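Local coordinates for thermostable monoacylglycerol lipase (Bacillus, PDB 4LHE), which hydrolyses monoacylglycerols to a fatty acid and glycerol, as a heat-stable bacterial lipase of the alpha/beta hydrolase fold, at residues 27-33 with 52-58; 89-93 with 244-249. All coordinates share one frame; numbering follows the deposited sequence.

Overall arrangement
Both contacts belong to one alpha/beta hydrolase fold, but to opposite ends of its strands. Interaction 1 joins two loops that leave neighbouring parallel strands, 21-26 and 49-52; it is buried, its centre about 8 Å from the chain centre, next to the probable active site. Interaction 2 fastens the start of strand 90-96, which lies beside strand 21-26 in the sheet, to the end of the last helix, 234-247; its centre is about 17 Å from the chain centre, where a buried aromatic cluster gives way to a more exposed chain end. Polar bonds and imidazole rings dominate 27-33 with 52-58; phenylalanine packing dominates 89-93 with 244-249, with one side-chain hydrogen bond across it. The two do not touch.

Interaction 1 of 2, residues 27-33 with 52-58; sequences HGFTGTP and LPRLKGH. With SO4 (sulfate ion), chain D.
The imidazole of His27 has Leu55 over one face, with CG 3.9 Å from the ring centroid in a CH-pi contact, and the backbone carbon of Thr32 over the other. Round its rim lie Pro53 O, Arg54 CA and the CB of His58, whose ring receives the His27 edge in an offset edge-to-face pair, planes at 63°. The His58 ring has Phe29 O and Gly31 O near its own edge.

Both ring nitrogens of His27 are used. NE2 accepts the N-H of Leu55 at 2.9 Å, almost straight at 174° though tilted from the ring plane, and ND1 donates to Gly28 O on a lone pair. CG sits between the backbone N and carbonyl carbon (chi1 68°), which folds the ring back beside its own loop and lets ND1 meet the next residue's carbonyl. Histidine suits this place by offering a donor and an acceptor on one flat ring. His58 ND1 donates to Lys56 O, while its NE2 makes a weak bond to Phe29 O, 2.8 Å away. Beyond the rings, Pro33 CB packs on Leu52 CG at 3.9 Å, and a water links His27 N to Pro53 O.

The loop so braced presents the N-H groups of Phe29 and Thr30 to a sulfate, probably from the crystallisation liquor, which Ser97 and His226 of the probable catalytic triad also bind. Phe29 N is 2.9 Å from sulfate O4 and Thr30 N 2.7 Å from O1; the chemistry is consistent with an anion site, with Phe29 N probably serving the oxyanion hole.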
loop_
_atom_site.group_PDB
_atom_site.type_symbol
_atom_site.label_atom_id
_atom_site.label_comp_id
_atom_site.label_asym_id
_atom_site.label_seq_id
_atom_site.Cartn_x
_atom_site.Cartn_y
_atom_site.Cartn_z
ATOM N N HIS A 27 -2.416 2.209 2.591
ATOM C CA HIS A 27 -3.499 1.514 1.882
ATOM C C HIS A 27 -3.356 1.692 0.375
ATOM O O HIS A 27 -2.465 2.422 -0.078
ATOM C CB HIS A 27 -4.895 1.931 2.386
ATOM C CG HIS A 27 -5.289 3.353 2.073
ATOM N ND1 HIS A 27 -5.828 3.725 0.858
ATOM C CD2 HIS A 27 -5.281 4.469 2.836
ATOM C CE1 HIS A 27 -6.116 5.016 0.885
ATOM N NE2 HIS A 27 -5.797 5.494 2.072
ATOM N N GLY A 28 -4.209 1.016 -0.399
ATOM C CA GLY A 28 -4.051 0.977 -1.845
ATOM C C GLY A 28 -4.848 1.992 -2.661
ATOM O O GLY A 28 -5.505 2.869 -2.111
ATOM N N PHE A 29 -4.792 1.832 -3.983
ATOM C CA PHE A 29 -5.352 2.771 -4.973
ATOM C C PHE A 29 -6.869 2.907 -4.925
ATOM O O PHE A 29 -7.395 4.011 -4.891
ATOM C CB PHE A 29 -4.899 2.328 -6.367
ATOM C CG PHE A 29 -5.496 3.113 -7.514
ATOM C CD1 PHE A 29 -4.991 4.365 -7.865
ATOM C CD2 PHE A 29 -6.519 2.564 -8.286
ATOM C CE1 PHE A 29 -5.510 5.066 -8.948
ATOM C CE2 PHE A 29 -7.048 3.262 -9.369
ATOM C CZ PHE A 29 -6.544 4.513 -9.701
ATOM N N THR A 30 -7.588 1.795 -4.922
ATOM C CA THR A 30 -9.038 1.901 -4.803
ATOM C C THR A 30 -9.517 2.191 -3.356
ATOM O O THR A 30 -10.567 2.818 -3.143
ATOM C CB THR A 30 -9.728 0.656 -5.395
ATOM O OG1 THR A 30 -9.340 -0.508 -4.653
ATOM C CG2 THR A 30 -9.305 0.468 -6.849
ATOM N N GLY A 31 -8.712 1.785 -2.373
ATOM C CA GLY A 31 -9.186 1.606 -1.005
ATOM C C GLY A 31 -9.074 2.737 0.003
ATOM O O GLY A 31 -9.041 3.922 -0.352
ATOM N N THR A 32 -9.050 2.355 1.283
ATOM C CA THR A 32 -9.097 3.297 2.400
ATOM C C THR A 32 -8.295 2.680 3.523
ATOM O O THR A 32 -7.866 1.541 3.396
ATOM C CB THR A 32 -10.542 3.512 2.911
ATOM O OG1 THR A 32 -10.981 2.343 3.626
ATOM C CG2 THR A 32 -11.514 3.836 1.759
ATOM N N PRO A 33 -8.084 3.414 4.630
ATOM C CA PRO A 33 -7.460 2.772 5.793
ATOM C C PRO A 33 -8.126 1.475 6.275
ATOM O O PRO A 33 -7.495 0.717 7.021
ATOM C CB PRO A 33 -7.595 3.862 6.875
ATOM C CG PRO A 33 -7.376 5.106 6.110
ATOM C CD PRO A 33 -8.091 4.884 4.780
ATOM N N LEU A 52 -1.446 5.306 10.198
ATOM C CA LEU A 52 -2.203 4.768 9.072
ATOM C C LEU A 52 -3.017 5.901 8.479
ATOM O O LEU A 52 -4.188 6.101 8.844
ATOM C CB LEU A 52 -3.100 3.587 9.515
ATOM C CG LEU A 52 -4.195 3.086 8.551
ATOM C CD1 LEU A 52 -3.681 2.950 7.122
ATOM C CD2 LEU A 52 -4.767 1.756 9.016
ATOM N N PRO A 53 -2.384 6.677 7.585
ATOM C CA PRO A 53 -3.015 7.851 6.965
ATOM C C PRO A 53 -4.059 7.452 5.938
ATOM O O PRO A 53 -4.041 6.315 5.441
ATOM C CB PRO A 53 -1.837 8.565 6.269
ATOM C CG PRO A 53 -0.821 7.471 6.006
ATOM C CD PRO A 53 -0.968 6.523 7.195
ATOM N N ARG A 54 -4.964 8.381 5.647
ATOM C CA ARG A 54 -5.949 8.228 4.583
ATOM C C ARG A 54 -5.396 9.010 3.399
ATOM O O ARG A 54 -5.197 10.224 3.505
ATOM C CB ARG A 54 -7.292 8.830 5.036
ATOM C CG ARG A 54 -8.404 8.835 3.976
ATOM C CD ARG A 54 -9.719 9.429 4.539
ATOM N NE ARG A 54 -9.613 10.858 4.853
ATOM C CZ ARG A 54 -9.583 11.822 3.935
ATOM N NH1 ARG A 54 -9.621 11.510 2.643
ATOM N NH2 ARG A 54 -9.488 13.096 4.301
ATOM N N LEU A 55 -5.092 8.333 2.293
ATOM C CA LEU A 55 -4.497 9.032 1.150
ATOM C C LEU A 55 -5.474 10.066 0.594
ATOM O O LEU A 55 -6.675 9.782 0.478
ATOM C CB LEU A 55 -4.105 8.050 0.038
ATOM C CG LEU A 55 -3.045 7.015 0.390
ATOM C CD1 LEU A 55 -2.721 6.148 -0.798
ATOM C CD2 LEU A 55 -1.807 7.691 0.934
ATOM N N LYS A 56 -4.969 11.254 0.243
ATOM C CA LYS A 56 -5.820 12.284 -0.363
ATOM C C LYS A 56 -6.684 11.722 -1.498
ATOM O O LYS A 56 -6.195 10.991 -2.367
ATOM C CB LYS A 56 -5.007 13.477 -0.870
ATOM C CG LYS A 56 -5.897 14.682 -1.184
ATOM C CD LYS A 56 -5.103 15.913 -1.576
ATOM C CE LYS A 56 -5.986 17.152 -1.476
ATOM N NZ LYS A 56 -5.340 18.375 -2.040
ATOM N N GLY A 57 -7.976 12.042 -1.465
ATOM C CA GLY A 57 -8.874 11.642 -2.532
ATOM C C GLY A 57 -9.493 10.272 -2.302
ATOM O O GLY A 57 -10.367 9.847 -3.065
ATOM N N HIS A 58 -9.035 9.591 -1.253
ATOM C CA HIS A 58 -9.503 8.252 -0.921
ATOM C C HIS A 58 -10.446 8.276 0.281
ATOM O O HIS A 58 -10.329 9.138 1.170
ATOM C CB HIS A 58 -8.310 7.328 -0.655
ATOM C CG HIS A 58 -7.470 7.086 -1.865
ATOM N ND1 HIS A 58 -6.692 8.068 -2.434
ATOM C CD2 HIS A 58 -7.308 5.983 -2.642
ATOM C CE1 HIS A 58 -6.069 7.582 -3.493
ATOM N NE2 HIS A 58 -6.426 6.316 -3.638
HETATM S S SO4 D . -5.381 -1.614 -4.826
HETATM O O1 SO4 D . -6.512 -0.721 -5.065
HETATM O O2 SO4 D . -5.490 -2.203 -3.475
HETATM O O3 SO4 D . -5.408 -2.695 -5.811
HETATM O O4 SO4 D . -4.155 -0.831 -5.001
HETATM O O HOH W 1 -2.470 4.628 4.221
#

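Interaction 2 of 2, residues 89-93 with 244-249; sequences QTIFV and FFAKHA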
loop_
_atom_site.group_PDB
_atom_site.type_symbol
_atom_site.label_atom_id
_atom_site.label_comp_id
_atom_site.label_asym_id
_atom_site.label_seq_id
_atom_site.Cartn_x
_atom_site.Cartn_y
_atom_site.Cartn_z
ATOM N N GLN A 89 12.496 6.565 16.563
ATOM C CA GLN A 89 13.859 6.576 16.052
ATOM C C GLN A 89 14.132 5.397 15.137
ATOM O O GLN A 89 15.232 5.260 14.603
ATOM C CB GLN A 89 14.880 6.645 17.191
ATOM C CG GLN A 89 14.515 5.839 18.385
ATOM C CD GLN A 89 14.297 6.724 19.589
ATOM O OE1 GLN A 89 13.951 7.903 19.454
ATOM N NE2 GLN A 89 14.508 6.165 20.781
ATOM N N THR A 90 13.116 4.560 14.948
ATOM C CA THR A 90 13.182 3.457 14.000
ATOM C C THR A 90 11.864 3.463 13.225
ATOM O O THR A 90 10.781 3.599 13.816
ATOM C CB THR A 90 13.336 2.115 14.744
ATOM O OG1 THR A 90 14.434 2.197 15.666
ATOM C CG2 THR A 90 13.575 0.963 13.770
ATOM N N ILE A 91 11.937 3.336 11.904
ATOM C CA ILE A 91 10.715 3.385 11.112
ATOM C C ILE A 91 10.658 2.211 10.144
ATOM O O ILE A 91 11.629 1.940 9.429
ATOM C CB ILE A 91 10.613 4.719 10.357
ATOM C CG1 ILE A 91 10.317 5.863 11.343
ATOM C CG2 ILE A 91 9.559 4.646 9.306
ATOM C CD1 ILE A 91 10.237 7.230 10.700
ATOM N N PHE A 92 9.534 1.495 10.151
ATOM C CA PHE A 92 9.255 0.510 9.118
ATOM C C PHE A 92 8.053 0.948 8.310
ATOM O O PHE A 92 7.164 1.625 8.839
ATOM C CB PHE A 92 8.908 -0.826 9.759
ATOM C CG PHE A 92 10.028 -1.429 10.516
ATOM C CD1 PHE A 92 11.120 -1.966 9.844
ATOM C CD2 PHE A 92 9.982 -1.486 11.906
ATOM C CE1 PHE A 92 12.174 -2.547 10.561
ATOM C CE2 PHE A 92 11.020 -2.059 12.616
ATOM C CZ PHE A 92 12.117 -2.587 11.944
ATOM N N VAL A 93 8.009 0.548 7.043
ATOM C CA VAL A 93 6.885 0.902 6.184
ATOM C C VAL A 93 6.291 -0.383 5.585
ATOM O O VAL A 93 7.030 -1.299 5.220
ATOM C CB VAL A 93 7.310 1.916 5.089
ATOM C CG1 VAL A 93 6.091 2.443 4.316
ATOM C CG2 VAL A 93 8.103 3.098 5.733
ATOM N N PHE A 244 9.557 -9.861 11.610
ATOM C CA PHE A 244 10.428 -9.004 10.799
ATOM C C PHE A 244 10.811 -7.728 11.561
ATOM O O PHE A 244 11.996 -7.376 11.639
ATOM C CB PHE A 244 9.769 -8.672 9.448
ATOM C CG PHE A 244 10.584 -7.738 8.554
ATOM C CD1 PHE A 244 10.265 -6.388 8.460
ATOM C CD2 PHE A 244 11.637 -8.223 7.784
ATOM C CE1 PHE A 244 10.984 -5.534 7.639
ATOM C CE2 PHE A 244 12.367 -7.368 6.961
ATOM C CZ PHE A 244 12.033 -6.023 6.883
ATOM N N PHE A 245 9.823 -7.046 12.133
ATOM C CA PHE A 245 10.086 -5.815 12.888
ATOM C C PHE A 245 11.062 -6.035 14.067
ATOM O O PHE A 245 12.077 -5.330 14.197
ATOM C CB PHE A 245 8.781 -5.203 13.418
ATOM C CG PHE A 245 7.749 -4.884 12.354
ATOM C CD1 PHE A 245 8.117 -4.569 11.049
ATOM C CD2 PHE A 245 6.396 -4.887 12.684
ATOM C CE1 PHE A 245 7.144 -4.267 10.095
ATOM C CE2 PHE A 245 5.422 -4.598 11.742
ATOM C CZ PHE A 245 5.794 -4.273 10.449
ATOM N N ALA A 246 10.739 -6.991 14.933
ATOM C CA ALA A 246 11.603 -7.357 16.066
ATOM C C ALA A 246 13.053 -7.626 15.648
ATOM O O ALA A 246 13.988 -7.101 16.256
ATOM C CB ALA A 246 11.027 -8.584 16.791
ATOM N N LYS A 247 13.245 -8.447 14.617
ATOM C CA LYS A 247 14.602 -8.794 14.194
ATOM C C LYS A 247 15.404 -7.671 13.548
ATOM O O LYS A 247 16.623 -7.811 13.397
ATOM C CB LYS A 247 14.612 -10.017 13.271
ATOM C CG LYS A 247 14.107 -11.267 13.944
ATOM C CD LYS A 247 14.460 -12.514 13.160
ATOM C CE LYS A 247 13.436 -12.804 12.089
ATOM N NZ LYS A 247 13.467 -14.260 11.694
ATOM N N HIS A 248 14.753 -6.577 13.150
ATOM C CA HIS A 248 15.497 -5.474 12.534
ATOM C C HIS A 248 15.264 -4.116 13.195
ATOM O O HIS A 248 15.410 -3.089 12.552
ATOM C CB HIS A 248 15.132 -5.318 11.051
ATOM C CG HIS A 248 15.286 -6.578 10.264
ATOM N ND1 HIS A 248 14.274 -7.506 10.143
ATOM C CD2 HIS A 248 16.339 -7.076 9.567
ATOM C CE1 HIS A 248 14.692 -8.519 9.404
ATOM N NE2 HIS A 248 15.940 -8.280 9.039
ATOM N N ALA A 249 14.925 -4.094 14.476
ATOM C CA ALA A 249 14.499 -2.839 15.105
ATOM C C ALA A 249 15.612 -1.783 15.267
ATOM O O ALA A 249 15.350 -0.677 15.767
ATOM C CB ALA A 249 13.681 -3.080 16.365
#
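Phe92 of strand 90-96 drives its ring against Phe245 of helix 234-247, the C-terminal helix that lies against the central sheet of this alpha/beta hydrolase fold. The tight part of the contact is here, among buried phenylalanines. Phe245 CD1 stands over one face of the Phe92 ring, toward the rim, 3.7 Å from Phe92 CD2. The two planes are near parallel, 26° apart, but slid so far that the rings barely overlap, with centroids 5.0 Å apart. The Phe92 CG is anti to its carbonyl carbon (chi1 -65°), which sends the ring across to the helix end, where Phe245 CA adds an off-centre CH-pi contact. Phe244 reaches in obliquely, its CE1 4.2 Å from Phe92 CD1. At the far end of the ring, Phe92 CZ comes within 3.4 Å of His248 O, which lies near the ring plane. A large flat apolar residue suits this position because it can meet a ring with its face and the end of the helix with its edge. Trimming Phe92 to an alanine is likely to open a gap beside Phe245 CD1 and to take the aromatic neighbour from Phe244 CE1 and His248 O.

The looser side lies at His248 and Ala249, after the helix, where both residues are partly exposed. His248 ND1 donates to Phe244 O, 2.7 Å away, folding the imidazole back on the last part of the helix, while its NE2 bonds to Glu215. Threonine suits the strand's side of this chain end because its CG2 lies against the Ala249 carbonyl while its hydroxyl can donate to it: Thr90 OG1 gives its hydrogen to Ala249 O at 3.0 Å, tilted 26° from the carbonyl plane.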